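Local coordinates for nucleoside diphosphate kinase (Encephalitozoon cuniculi, PDB 3MPD), which probably transfers the gamma phosphate of ATP to nucleoside diphosphates by a ping-pong mechanism through a phosphorylated active-site intermediate, using magnesium, at residues A[59-62]-A[63-66]. Sequence-based numbering, arbitrary orientation.
Sequences MPFF and SEMV
Met65 reaches back from the first turn of helix 62-69 over the loop that leads into it. Its backbone N-H bonds Phe61 O at 3.0 Å, nearly straight at 163°. From there CB lies beside the carbonyl oxygens of Phe61 and Phe62, and Met65 CG rests 3.2 Å from Phe61 O. The chain then bends at its last torsion (chi3 -88°), which swings the terminal methyl Met65 CE back to the loop, 4.0 Å from Met59 CB and with Pro60 O close by. The methyl thus meets the type II beta turn Met59-Phe62, whose closing bond from Phe62 N to Met59 O is weak. Phe61, with both backbone angles positive, is the N-cap residue. Glu64, bent at chi2, curls its carboxylate toward this residue: Glu64 OE1 comes 3.4 Å from Phe61 CA, and Glu64 CD lies at the edge of the Phe61 ring near CD1, in the ring plane, with carboxylate and ring planes 72° apart. One residue further on from Met65, Val66 N bonds Phe62 O at 2.9 Å, the second i to i+4 bond at the start of the helix. Val66 CG2 sits over one face of the Phe62 ring, offset toward CE1 and CZ, in a CH-pi contact 4.0 Å from the ring centroid. The Phe62 side chain also touches Tyr53 and Leu56, tying the helix start to the preceding loop. This surface turn joins helix 46-52, through its following loop, to helix 62-69, which leads on to strand 74-80 in the middle of the antiparallel sheet.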
loop_
_atom_site.group_PDB
_atom_site.type_symbol
_atom_site.label_atom_id
_atom_site.label_comp_id
_atom_site.label_asym_id
_atom_site.label_seq_id
_atom_site.Cartn_x
_atom_site.Cartn_y
_atom_site.Cartn_z
ATOM N N MET A 59 21.355 -15.507 -17.844
ATOM C CA MET A 59 21.648 -14.233 -18.487
ATOM C C MET A 59 22.889 -13.528 -17.936
ATOM O O MET A 59 23.195 -13.648 -16.745
ATOM C CB MET A 59 20.434 -13.298 -18.356
ATOM C CG MET A 59 19.306 -13.670 -19.296
ATOM S SD MET A 59 17.928 -12.513 -19.180
ATOM C CE MET A 59 16.778 -13.207 -20.405
ATOM N N PRO A 60 23.591 -12.763 -18.796
ATOM C CA PRO A 60 24.681 -11.925 -18.287
ATOM C C PRO A 60 24.211 -10.992 -17.159
ATOM O O PRO A 60 23.050 -10.507 -17.174
ATOM C CB PRO A 60 25.144 -11.130 -19.511
ATOM C CG PRO A 60 24.226 -11.506 -20.645
ATOM C CD PRO A 60 23.456 -12.712 -20.264
ATOM N N PHE A 61 25.073 -10.798 -16.160
ATOM C CA PHE A 61 24.814 -9.853 -15.066
ATOM C C PHE A 61 23.633 -10.226 -14.150
ATOM O O PHE A 61 23.083 -9.362 -13.475
ATOM C CB PHE A 61 24.665 -8.406 -15.602
ATOM C CG PHE A 61 25.852 -7.960 -16.441
ATOM C CD1 PHE A 61 27.039 -7.549 -15.831
ATOM C CD2 PHE A 61 25.797 -8.007 -17.830
ATOM C CE1 PHE A 61 28.153 -7.153 -16.595
ATOM C CE2 PHE A 61 26.907 -7.627 -18.612
ATOM C CZ PHE A 61 28.086 -7.196 -17.988
ATOM N N PHE A 62 23.289 -11.511 -14.105
ATOM C CA PHE A 62 22.242 -12.019 -13.208
ATOM C C PHE A 62 22.472 -11.608 -11.743
ATOM O O PHE A 62 21.571 -11.120 -11.068
ATOM C CB PHE A 62 22.148 -13.553 -13.327
ATOM C CG PHE A 62 21.163 -14.187 -12.360
ATOM C CD1 PHE A 62 19.801 -13.926 -12.465
ATOM C CD2 PHE A 62 21.608 -15.075 -11.377
ATOM C CE1 PHE A 62 18.882 -14.527 -11.579
ATOM C CE2 PHE A 62 20.701 -15.674 -10.479
ATOM C CZ PHE A 62 19.338 -15.392 -10.584
ATOM N N SER A 63 23.688 -11.832 -11.257
ATOM C CA SER A 63 24.073 -11.424 -9.911
ATOM C C SER A 63 23.816 -9.915 -9.621
ATOM O O SER A 63 23.228 -9.561 -8.592
ATOM C CB SER A 63 25.535 -11.796 -9.677
ATOM O OG SER A 63 25.909 -11.452 -8.363
ATOM N N GLU A 64 24.261 -9.042 -10.526
ATOM C CA GLU A 64 24.015 -7.611 -10.409
ATOM C C GLU A 64 22.497 -7.325 -10.383
ATOM O O GLU A 64 22.063 -6.563 -9.547
ATOM C CB GLU A 64 24.692 -6.825 -11.538
ATOM C CG GLU A 64 26.232 -6.683 -11.448
ATOM C CD GLU A 64 27.013 -7.930 -11.882
ATOM O OE1 GLU A 64 26.407 -8.976 -12.208
ATOM O OE2 GLU A 64 28.264 -7.858 -11.895
ATOM N N MET A 65 21.709 -7.961 -11.264
ATOM C CA MET A 65 20.245 -7.743 -11.297
ATOM C C MET A 65 19.637 -8.131 -9.938
ATOM O O MET A 65 18.790 -7.423 -9.408
ATOM C CB MET A 65 19.548 -8.517 -12.443
ATOM C CG MET A 65 20.067 -8.232 -13.866
ATOM S SD MET A 65 19.021 -8.783 -15.286
ATOM C CE MET A 65 19.525 -10.479 -15.628
ATOM N N VAL A 66 20.083 -9.244 -9.365
ATOM C CA VAL A 66 19.611 -9.646 -8.032
ATOM C C VAL A 66 20.042 -8.628 -6.946
ATOM O O VAL A 66 19.244 -8.249 -6.067
ATOM C CB VAL A 66 20.060 -11.097 -7.675
ATOM C CG1 VAL A 66 19.778 -11.424 -6.199
ATOM C CG2 VAL A 66 19.395 -12.097 -8.607
#